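Local atomic coordinates of sulfite reductase [ferredoxin] (Mycobacterium tuberculosis, PDB entry 1ZJ8), a protein that catalyses the six-electron reduction of sulfite to sulfide with electrons from ferredoxin, using siroheme and a [4Fe-4S] cluster, probably for the synthesis of sulfur-containing amino acids and cofactors. Residues Gly249-Val254 with Gly330-Pro335; Pro359-Val364 with Arg423-Cys428. One frame throughout, in Å; residues are numbered along the deposited sequence.

In the fold
Contact 1 comes first along the chain and is complete before contact 2 begins; their centres lie about 29 Å apart and their nearest atoms about 16 Å apart, without touching. Contact 1 belongs to the mixed six-stranded sheet that includes strand 249-254, and lies toward the periphery, away from the cofactors. There the linker leaving edge strand 328-329 crosses the sheet on its way to the second ferredoxin-like half domain. Contact 2 is buried nearer the centre of the chain and joins that half domain to the second 4Fe-4S domain, beside the cluster ligand C428. Contact 1 thus lays a peripheral linker over a sheet, whereas contact 2 packs a turn against a cluster-bearing segment.

Contact 1: Gly249-Val254 with Gly330-Pro335; sequences GLDLWV and GPAPEP
The carboxylate oxygen OD2 of D251 is approached by two donors while it rests against the backbone and ring of the neighbouring linker: P333 CD lies 3.6 Å from D251 OD2, and A332 CA is 3.8 Å from the same oxygen. D251 sits on strand 249-254, an inner strand of the mixed six-stranded sheet in the first 4Fe-4S domain, flanked on both sides by antiparallel neighbours, 236-243 and 266-272. Residues 330-335 follow edge strand 328-329 and run over the sheet in an extended course, with backbone angles close to polyproline II at P331 and P333.

One donor comes from the same strand. The indole NE1 of W253 gives a hydrogen bond of 3.0 Å to D251 OD2, bent to 136° at the hydrogen and reaching the oxygen from above the carboxylate plane, 65° out of it. The other is R267 of strand 266-272, whose NE forms a salt bridge with OD2. Because R267 NH2 also donates to the carbonyl oxygen of G330, this arginine ties strand and linker together, and the positive charge probably helps to keep the buried aspartate ionised. W253 is further held by an edge-to-face contact with H231.

Alternation along the strand separates two environments. L250, L252 and V254 pack on helix 277-291, while D251 and W253 occupy the face crossed by the linker. With CG anti to its backbone N (chi1 171°), D251 reaches across to the linker, where its side chain and that of P333 cross at about a right angle. Farther back along the linker, the carbonyl oxygen of P331 comes within 3.7 Å of D251 CG.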
# COMPACT_ATOMS: atom_id res chain seq x y z
N GLY A 249 -15.04 -5.14 19.37
CA GLY A 249 -14.28 -3.89 19.42
C GLY A 249 -12.95 -4.07 18.71
O GLY A 249 -12.78 -5.04 17.97
N LEU A 250 -12.01 -3.16 18.96
CA LEU A 250 -10.79 -3.16 18.16
C LEU A 250 -9.53 -3.27 19.00
O LEU A 250 -9.31 -2.49 19.92
CB LEU A 250 -10.76 -1.90 17.27
CG LEU A 250 -11.86 -1.96 16.20
CD1 LEU A 250 -13.20 -1.37 16.67
CD2 LEU A 250 -11.41 -1.26 14.94
N ASP A 251 -8.70 -4.26 18.67
CA ASP A 251 -7.41 -4.43 19.32
C ASP A 251 -6.38 -3.48 18.67
O ASP A 251 -6.36 -3.31 17.45
CB ASP A 251 -6.98 -5.91 19.22
CG ASP A 251 -5.57 -6.16 19.67
OD1 ASP A 251 -5.05 -5.36 20.49
OD2 ASP A 251 -4.95 -7.15 19.19
N LEU A 252 -5.56 -2.84 19.49
CA LEU A 252 -4.68 -1.77 19.02
C LEU A 252 -3.28 -2.30 18.79
O LEU A 252 -2.70 -2.92 19.68
CB LEU A 252 -4.63 -0.63 20.03
CG LEU A 252 -3.69 0.55 19.77
CD1 LEU A 252 -3.86 1.11 18.37
CD2 LEU A 252 -3.88 1.67 20.80
N TRP A 253 -2.77 -2.06 17.58
CA TRP A 253 -1.41 -2.39 17.20
C TRP A 253 -0.68 -1.09 16.84
O TRP A 253 -1.30 -0.14 16.31
CB TRP A 253 -1.41 -3.32 15.99
CG TRP A 253 -1.88 -4.71 16.27
CD1 TRP A 253 -3.07 -5.07 16.76
CD2 TRP A 253 -1.15 -5.93 16.04
NE1 TRP A 253 -3.15 -6.44 16.88
CE2 TRP A 253 -1.99 -6.99 16.43
CE3 TRP A 253 0.13 -6.22 15.56
CZ2 TRP A 253 -1.60 -8.33 16.36
CZ3 TRP A 253 0.52 -7.56 15.47
CH2 TRP A 253 -0.35 -8.60 15.87
N VAL A 254 0.63 -1.07 17.09
CA VAL A 254 1.46 0.09 16.83
C VAL A 254 2.88 -0.35 16.46
O VAL A 254 3.35 -1.42 16.90
CB VAL A 254 1.44 1.01 18.09
CG1 VAL A 254 2.80 1.65 18.36
CG2 VAL A 254 0.36 2.09 17.96
N GLY A 330 -7.10 -6.02 26.64
CA GLY A 330 -7.82 -6.91 25.73
C GLY A 330 -6.92 -7.97 25.15
O GLY A 330 -5.72 -7.85 25.17
N PRO A 331 -7.53 -9.05 24.64
CA PRO A 331 -6.79 -10.08 23.93
C PRO A 331 -6.47 -9.77 22.47
O PRO A 331 -7.01 -8.83 21.87
CB PRO A 331 -7.75 -11.29 23.98
CG PRO A 331 -9.10 -10.68 23.97
CD PRO A 331 -8.97 -9.36 24.72
N ALA A 332 -5.60 -10.60 21.92
CA ALA A 332 -5.31 -10.65 20.51
C ALA A 332 -6.30 -11.60 19.86
O ALA A 332 -6.77 -12.53 20.50
CB ALA A 332 -3.90 -11.15 20.29
N PRO A 333 -6.64 -11.35 18.60
CA PRO A 333 -7.47 -12.32 17.87
C PRO A 333 -6.59 -13.40 17.30
O PRO A 333 -5.40 -13.16 17.09
CB PRO A 333 -8.07 -11.48 16.76
CG PRO A 333 -7.00 -10.46 16.46
CD PRO A 333 -6.26 -10.20 17.76
N GLU A 334 -7.15 -14.58 17.05
CA GLU A 334 -6.36 -15.69 16.49
C GLU A 334 -5.80 -15.29 15.14
O GLU A 334 -6.57 -15.04 14.20
CB GLU A 334 -7.21 -16.97 16.33
CG GLU A 334 -7.57 -17.63 17.66
CD GLU A 334 -6.37 -18.31 18.36
OE1 GLU A 334 -6.11 -18.04 19.57
OE2 GLU A 334 -5.69 -19.12 17.69
N PRO A 335 -4.46 -15.23 15.02
CA PRO A 335 -3.90 -14.83 13.73
C PRO A 335 -4.37 -15.81 12.66
O PRO A 335 -4.45 -17.00 12.93
CB PRO A 335 -2.37 -14.92 13.95
CG PRO A 335 -2.17 -14.92 15.46
CD PRO A 335 -3.41 -15.54 16.02

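Contact 2: Pro359-Val364 with Arg423-Cys428; sequences PIAGRV and RNLMAC. With SF4 (iron/sulfur cluster), chain D.
The methyl group of A361 seats itself against the segment that leads into the cluster ligand C428. It touches L425, with A361 CB 4.0 Å from L425 CD2, and the methyl of A427, where the two CB atoms are also 4.0 Å apart. It also rests on the backbone between them, A361 CB lying 3.9 Å from A427 N. CG of L425 stands opposite the backbone N across the CA-CB bond (chi1 177°), which brings CD2 to the alanine although its CB does not point there.

A361 owes its position to a type I' beta turn from I360 to R363, with A361 and G362 at the corners in left-handed backbone conformations. The turn is closed by R363 N donating to I360 O at 3.2 Å, and Q446 NE2 of helix 442-455 donates to the same carbonyl oxygen. Just beyond the contact, C428 SG binds FE4 of the cluster at 2.3 Å. M426 points away from the turn, and A427 touches the siroheme, so packing and cofactor binding share one short run of chain.

The turn connects strand 353-357 with strand 363-365, which belong to different antiparallel sheets. Its partner, strand 425-427, follows helix 420-424 and forms the edge of a mixed sheet, parallel to strand 469-472, with L425 also packed on A445 of helix 442-455.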
# COMPACT_ATOMS: atom_id res chain seq x y z
N PRO A 359 -6.49 -8.03 -11.41
CA PRO A 359 -5.69 -7.59 -12.53
C PRO A 359 -4.27 -8.13 -12.33
O PRO A 359 -4.07 -9.02 -11.50
CB PRO A 359 -5.76 -6.07 -12.44
CG PRO A 359 -6.29 -5.75 -11.05
CD PRO A 359 -6.73 -6.98 -10.41
N ILE A 360 -3.31 -7.62 -13.10
CA ILE A 360 -1.93 -8.00 -12.94
C ILE A 360 -1.21 -6.84 -12.25
O ILE A 360 -0.93 -5.80 -12.85
CB ILE A 360 -1.29 -8.28 -14.32
CG1 ILE A 360 -1.87 -9.56 -14.93
CG2 ILE A 360 0.23 -8.38 -14.18
CD1 ILE A 360 -1.27 -9.94 -16.28
N ALA A 361 -0.93 -7.02 -10.96
CA ALA A 361 -0.19 -6.06 -10.17
C ALA A 361 -0.82 -4.69 -10.26
O ALA A 361 -0.13 -3.75 -10.52
CB ALA A 361 1.23 -5.98 -10.64
N GLY A 362 -2.14 -4.61 -10.10
CA GLY A 362 -2.84 -3.33 -10.02
C GLY A 362 -3.06 -2.57 -11.33
O GLY A 362 -3.75 -1.54 -11.33
N ARG A 363 -2.53 -3.08 -12.44
CA ARG A 363 -2.55 -2.32 -13.70
C ARG A 363 -3.89 -2.40 -14.38
O ARG A 363 -4.28 -3.47 -14.83
CB ARG A 363 -1.49 -2.84 -14.67
CG ARG A 363 -1.64 -2.26 -16.11
CD ARG A 363 -0.34 -1.73 -16.70
NE ARG A 363 0.04 -0.48 -16.06
CZ ARG A 363 1.23 0.11 -16.21
NH1 ARG A 363 2.14 -0.42 -17.03
NH2 ARG A 363 1.51 1.23 -15.55
N VAL A 364 -4.57 -1.26 -14.47
CA VAL A 364 -5.80 -1.13 -15.25
C VAL A 364 -5.66 0.11 -16.16
O VAL A 364 -4.57 0.36 -16.69
CB VAL A 364 -7.11 -1.10 -14.35
CG1 VAL A 364 -7.35 -2.45 -13.65
CG2 VAL A 364 -7.08 0.03 -13.30
N ARG A 423 -3.05 -14.19 -9.34
CA ARG A 423 -3.72 -13.86 -8.12
C ARG A 423 -2.78 -13.31 -7.09
O ARG A 423 -3.07 -12.33 -6.44
CB ARG A 423 -4.34 -15.13 -7.56
CG ARG A 423 -4.91 -14.89 -6.20
CD ARG A 423 -5.95 -15.87 -5.92
NE ARG A 423 -6.53 -15.63 -4.62
CZ ARG A 423 -7.52 -16.37 -4.14
NH1 ARG A 423 -7.99 -17.40 -4.83
NH2 ARG A 423 -8.01 -16.10 -2.94
N ASN A 424 -1.65 -13.98 -6.93
CA ASN A 424 -0.79 -13.75 -5.77
C ASN A 424 0.44 -12.88 -6.01
O ASN A 424 1.26 -12.74 -5.12
CB ASN A 424 -0.38 -15.10 -5.18
CG ASN A 424 -1.55 -15.85 -4.63
OD1 ASN A 424 -2.32 -15.31 -3.87
ND2 ASN A 424 -1.71 -17.09 -5.04
N LEU A 425 0.56 -12.27 -7.17
CA LEU A 425 1.75 -11.48 -7.46
C LEU A 425 1.47 -10.00 -7.22
O LEU A 425 0.42 -9.48 -7.58
CB LEU A 425 2.22 -11.72 -8.91
CG LEU A 425 3.43 -10.88 -9.38
CD1 LEU A 425 4.28 -11.63 -10.37
CD2 LEU A 425 3.06 -9.50 -9.97
N MET A 426 2.41 -9.31 -6.61
CA MET A 426 2.36 -7.85 -6.58
C MET A 426 3.67 -7.28 -7.10
O MET A 426 4.71 -7.95 -7.07
CB MET A 426 2.12 -7.32 -5.15
CG MET A 426 0.74 -7.60 -4.58
SD MET A 426 0.39 -6.75 -3.00
CE MET A 426 1.93 -6.84 -2.13
N ALA A 427 3.61 -6.05 -7.57
CA ALA A 427 4.78 -5.33 -8.02
C ALA A 427 4.55 -3.85 -7.76
O ALA A 427 3.40 -3.39 -7.69
CB ALA A 427 5.03 -5.57 -9.49
N CYS A 428 5.64 -3.10 -7.60
CA CYS A 428 5.56 -1.66 -7.43
C CYS A 428 5.59 -1.00 -8.81
O CYS A 428 5.48 -1.68 -9.83
CB CYS A 428 6.73 -1.18 -6.59
SG CYS A 428 8.35 -1.26 -7.44
FE1 SF4 D . 11.20 1.82 -4.87
FE2 SF4 D . 8.53 2.09 -4.37
FE3 SF4 D . 9.64 3.24 -6.58
FE4 SF4 D . 9.20 0.56 -6.34
S1 SF4 D . 7.59 2.20 -6.45
S2 SF4 D . 11.14 1.57 -7.14
S3 SF4 D . 9.76 0.16 -4.15
S4 SF4 D . 10.10 3.79 -4.40